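Local coordinates for protein down syndrome cell adhesion molecule, isoform AK (Drosophila melanogaster, PDB 4WVR) that probably mediates homophilic cell adhesion, contributing through this immunoglobulin domain to isoform-specific homodimerization of the receptor, at residues L60-S63 with P64-V68; A72-E75 with Q76-G80. All coordinates share one frame; numbering follows the deposited sequence.

Contact 1 (L60-S63 with P64-V68)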
loop_
_atom_site.group_PDB
_atom_site.type_symbol
_atom_site.label_atom_id
_atom_site.label_comp_id
_atom_site.label_asym_id
_atom_site.label_seq_id
_atom_site.Cartn_x
_atom_site.Cartn_y
_atom_site.Cartn_z
ATOM N N LEU A 60 3.826 -1.275 9.348
ATOM C CA LEU A 60 2.711 -0.866 10.198
ATOM C C LEU A 60 1.481 -1.747 10.020
ATOM O O LEU A 60 0.999 -1.945 8.901
ATOM C CB LEU A 60 2.333 0.593 9.924
ATOM C CG LEU A 60 1.113 1.088 10.707
ATOM C CD1 LEU A 60 1.434 1.166 12.191
ATOM C CD2 LEU A 60 0.633 2.436 10.184
ATOM N N LYS A 61 0.969 -2.271 11.129
ATOM C CA LYS A 61 -0.310 -2.967 11.104
ATOM C C LYS A 61 -1.442 -1.951 11.013
ATOM O O LYS A 61 -1.794 -1.306 11.997
ATOM C CB LYS A 61 -0.487 -3.852 12.337
ATOM C CG LYS A 61 -1.630 -4.845 12.199
ATOM C CD LYS A 61 -1.131 -6.276 12.246
ATOM C CE LYS A 61 -2.286 -7.271 12.318
ATOM N NZ LYS A 61 -2.951 -7.283 13.648
ATOM N N LEU A 62 -2.013 -1.830 9.821
ATOM C CA LEU A 62 -2.994 -0.794 9.528
ATOM C C LEU A 62 -4.381 -1.145 10.063
ATOM O O LEU A 62 -5.172 -0.265 10.407
ATOM C CB LEU A 62 -3.057 -0.563 8.018
ATOM C CG LEU A 62 -3.889 0.621 7.526
ATOM C CD1 LEU A 62 -3.316 1.918 8.060
ATOM C CD2 LEU A 62 -3.951 0.641 6.006
ATOM N N SER A 63 -4.671 -2.439 10.125
ATOM C CA SER A 63 -5.977 -2.917 10.553
ATOM C C SER A 63 -5.809 -4.362 11.012
ATOM O O SER A 63 -4.708 -4.905 10.917
ATOM C CB SER A 63 -6.992 -2.804 9.415
ATOM O OG SER A 63 -6.837 -3.871 8.498
ATOM N N PRO A 64 -6.882 -4.993 11.527
ATOM C CA PRO A 64 -6.715 -6.404 11.901
ATOM C C PRO A 64 -6.355 -7.332 10.739
ATOM O O PRO A 64 -5.920 -8.455 10.995
ATOM C CB PRO A 64 -8.089 -6.781 12.482
ATOM C CG PRO A 64 -9.014 -5.665 12.102
ATOM C CD PRO A 64 -8.158 -4.451 12.027
ATOM N N LYS A 65 -6.517 -6.879 9.497
ATOM C CA LYS A 65 -6.249 -7.734 8.344
ATOM C C LYS A 65 -5.330 -7.108 7.294
ATOM O O LYS A 65 -5.255 -7.596 6.162
ATOM C CB LYS A 65 -7.562 -8.141 7.674
ATOM C CG LYS A 65 -8.392 -9.126 8.481
ATOM C CD LYS A 65 -9.462 -9.767 7.616
ATOM C CE LYS A 65 -10.157 -10.899 8.348
ATOM N NZ LYS A 65 -11.043 -11.680 7.441
ATOM N N THR A 66 -4.629 -6.041 7.656
ATOM C CA THR A 66 -3.757 -5.378 6.693
ATOM C C THR A 66 -2.476 -4.858 7.334
ATOM O O THR A 66 -2.512 -4.192 8.372
ATOM C CB THR A 66 -4.482 -4.209 6.001
ATOM O OG1 THR A 66 -5.602 -4.716 5.263
ATOM C CG2 THR A 66 -3.544 -3.481 5.046
ATOM N N SER A 67 -1.344 -5.181 6.715
ATOM C CA SER A 67 -0.065 -4.628 7.135
ATOM C C SER A 67 0.600 -3.925 5.958
ATOM O O SER A 67 0.612 -4.448 4.843
ATOM C CB SER A 67 0.849 -5.722 7.688
ATOM O OG SER A 67 2.129 -5.203 8.013
ATOM N N VAL A 68 1.153 -2.744 6.216
ATOM C CA VAL A 68 1.770 -1.932 5.169
ATOM C C VAL A 68 3.285 -1.846 5.317
ATOM O O VAL A 68 3.797 -1.524 6.389
ATOM C CB VAL A 68 1.216 -0.501 5.171
ATOM C CG1 VAL A 68 1.702 0.249 3.939
ATOM C CG2 VAL A 68 -0.300 -0.523 5.232
HETATM O O HOH W 1 -7.952 -4.027 6.167
#
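Ser63 and Thr66 face each other across the tight end of a hairpin, where the chain reverses through a type I beta turn running from one to the other. Pro64 follows Ser63 in the turn, its CD packed 3.3 Å from Ser63 CB, a tight carbon contact. The OG of Ser63 accepts a hydrogen bond from the backbone N of Lys65 at 3.2 Å, nearly straight at 158°. With chi1 at 79°, OG sits between the backbone N and the carbonyl carbon, which turns it inward over the turn. One water lies 2.6 Å from Ser63 OG and equally close to Thr66 OG1, bridging the two hydroxyls; OG1 is also bonded to Asn25 of the second subunit. Replacing Ser63 with alanine would probably leave the Lys65 amide without its acceptor and the water held by one hydroxyl fewer.

The carbonyl of Thr66 takes two donors, Leu62 N at 2.8 Å and Ser63 N at 3.3 Å, the second on a lone pair in the carbonyl plane. Further from the turn, Val68 N donates to Leu60 O at 2.8 Å and Leu60 N returns a bond to Val68 O, a hydrogen-bonded antiparallel pair. Beside it, Leu62 CD2 meets Val68 CG2 at 3.9 Å. Such a turn-closed antiparallel ladder is a beta hairpin, here joining strands 57-63 and 66-71 in one sheet of the immunoglobulin sandwich.

Contact 2 (A72-E75 with Q76-G80); sequences AAVE and QDHRG
His78 and Glu75 are joined by two hydrogen bonds that run in opposite directions. In the first, the Glu75 backbone N donates to ND1 of the His78 imidazole at 3.0 Å. The N-H...N angle of 177° is almost linear, and the donor lies only 15° out of the ring plane, so the amide meets the ring at its edge. ND1 as acceptor is consistent with the ring proton sitting on NE2, which is hydrogen-bonded to Glu55 O. The imidazole is thereby held at both nitrogens, which fixes its rotation. The second bond returns from His78 N to Glu75 O at 3.1 Å, with the donor well above the carbonyl plane; it is the first of two consecutive i to i+3 bonds of the 3-10 segment 76-78, the next being Arg79 N to Gln76 O. Holding CG beside the backbone N, chi1 of -68° swings the ring back over this turn toward the Glu75 amide.

Van der Waals contacts complete the fit. His78 CB lies 3.4 Å from Glu75 O, and CE1 approaches Ala73 O to 3.6 Å near the ring plane. Val74 CA comes to 3.7 Å from ND1, at an oblique angle to the ring.

A further polar link lies within 76-80: Arg79 NH2 makes a weak, strongly bent bond to Gln76 OE1. The Gln76 CB sits 3.8 Å above one face of the Arg79 guanidinium, offset toward its rim.

The segment pair forms the E-F connection of the immunoglobulin fold, crossing between the sheets from strand 66-71 to strand 80-87, which carries the disulfide cysteine Cys84. Backbone bonds tie Val74 to Gly23 and Glu24, close to strand 26-31, while Gly80 pairs with Leu99 of strand 92-99.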
loop_
_atom_site.group_PDB
_atom_site.type_symbol
_atom_site.label_atom_id
_atom_site.label_comp_id
_atom_site.label_asym_id
_atom_site.label_seq_id
_atom_site.Cartn_x
_atom_site.Cartn_y
_atom_site.Cartn_z
ATOM N N ALA A 72 11.098 4.198 2.429
ATOM C CA ALA A 72 11.066 5.627 2.126
ATOM C C ALA A 72 12.127 6.044 1.108
ATOM O O ALA A 72 11.864 6.868 0.231
ATOM C CB ALA A 72 11.224 6.431 3.409
ATOM N N ALA A 73 13.322 5.474 1.238
ATOM C CA ALA A 73 14.416 5.733 0.306
ATOM C C ALA A 73 15.138 4.431 -0.015
ATOM O O ALA A 73 15.952 3.954 0.776
ATOM C CB ALA A 73 15.385 6.754 0.881
ATOM N N VAL A 74 14.831 3.861 -1.174
ATOM C CA VAL A 74 15.388 2.571 -1.565
ATOM C C VAL A 74 16.895 2.639 -1.797
ATOM O O VAL A 74 17.380 3.493 -2.535
ATOM C CB VAL A 74 14.714 2.034 -2.843
ATOM C CG1 VAL A 74 15.449 0.803 -3.360
ATOM C CG2 VAL A 74 13.242 1.718 -2.581
ATOM N N GLU A 75 17.621 1.737 -1.147
ATOM C CA GLU A 75 19.040 1.534 -1.407
ATOM C C GLU A 75 19.239 0.128 -1.964
ATOM O O GLU A 75 18.312 -0.684 -1.961
ATOM C CB GLU A 75 19.863 1.725 -0.132
ATOM C CG GLU A 75 19.769 3.117 0.472
ATOM C CD GLU A 75 20.425 3.200 1.835
ATOM O OE1 GLU A 75 20.723 2.134 2.417
ATOM O OE2 GLU A 75 20.645 4.328 2.325
ATOM N N GLN A 76 20.444 -0.166 -2.437
ATOM C CA GLN A 76 20.723 -1.482 -2.999
ATOM C C GLN A 76 20.681 -2.568 -1.924
ATOM O O GLN A 76 20.492 -3.745 -2.226
ATOM C CB GLN A 76 22.078 -1.476 -3.712
ATOM C CG GLN A 76 22.099 -0.571 -4.938
ATOM C CD GLN A 76 23.291 -0.826 -5.836
ATOM O OE1 GLN A 76 24.038 -1.784 -5.638
ATOM N NE2 GLN A 76 23.462 0.019 -6.847
ATOM N N ASP A 77 20.843 -2.160 -0.669
ATOM C CA ASP A 77 20.731 -3.067 0.470
ATOM C C ASP A 77 19.330 -3.672 0.611
ATOM O O ASP A 77 19.145 -4.682 1.290
ATOM C CB ASP A 77 21.100 -2.334 1.761
ATOM C CG ASP A 77 22.589 -2.366 2.048
ATOM O OD1 ASP A 77 23.363 -2.760 1.150
ATOM O OD2 ASP A 77 22.984 -1.996 3.174
ATOM N N HIS A 78 18.346 -3.047 -0.027
ATOM C CA HIS A 78 16.956 -3.483 0.095
ATOM C C HIS A 78 16.608 -4.556 -0.929
ATOM O O HIS A 78 15.467 -5.018 -1.005
ATOM C CB HIS A 78 16.021 -2.282 -0.043
ATOM C CG HIS A 78 16.122 -1.316 1.096
ATOM N ND1 HIS A 78 16.390 0.023 0.916
ATOM C CD2 HIS A 78 15.996 -1.499 2.432
ATOM C CE1 HIS A 78 16.424 0.625 2.092
ATOM N NE2 HIS A 78 16.189 -0.277 3.029
ATOM N N ARG A 79 17.610 -4.949 -1.709
ATOM C CA ARG A 79 17.474 -6.016 -2.695
ATOM C C ARG A 79 17.011 -7.334 -2.091
ATOM O O ARG A 79 17.509 -7.757 -1.044
ATOM C CB ARG A 79 18.808 -6.245 -3.396
ATOM C CG ARG A 79 18.916 -5.630 -4.764
ATOM C CD ARG A 79 20.280 -5.937 -5.337
ATOM N NE ARG A 79 20.769 -4.871 -6.200
ATOM C CZ ARG A 79 22.027 -4.446 -6.213
ATOM N NH1 ARG A 79 22.919 -4.993 -5.396
ATOM N NH2 ARG A 79 22.390 -3.476 -7.036
ATOM N N GLY A 80 16.071 -7.994 -2.759
ATOM C CA GLY A 80 15.710 -9.342 -2.375
ATOM C C GLY A 80 14.229 -9.635 -2.269
ATOM O O GLY A 80 13.381 -8.862 -2.723
#

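Both contacts are local, but they lie about 22 Å apart between centres, on opposite sides of the chain's centre. Contact 1, centred about 10 Å from that point, has three of nine residues buried; contact 2, centred about 14 Å away, has five of seven exposed and is the more superficial. Contact 1 joins two neighbouring strands of one sheet, mainly by a backbone ladder finished by a serine hydroxyl and a water. Contact 2 holds no strand pair: it shapes the loop between sheets, where an imidazole takes a backbone amide. Strand 66-71 relates them, beginning within contact 1 and leading into contact 2. Contact 1 packs against the second subunit, whereas no other chain of the assembly touches contact 2.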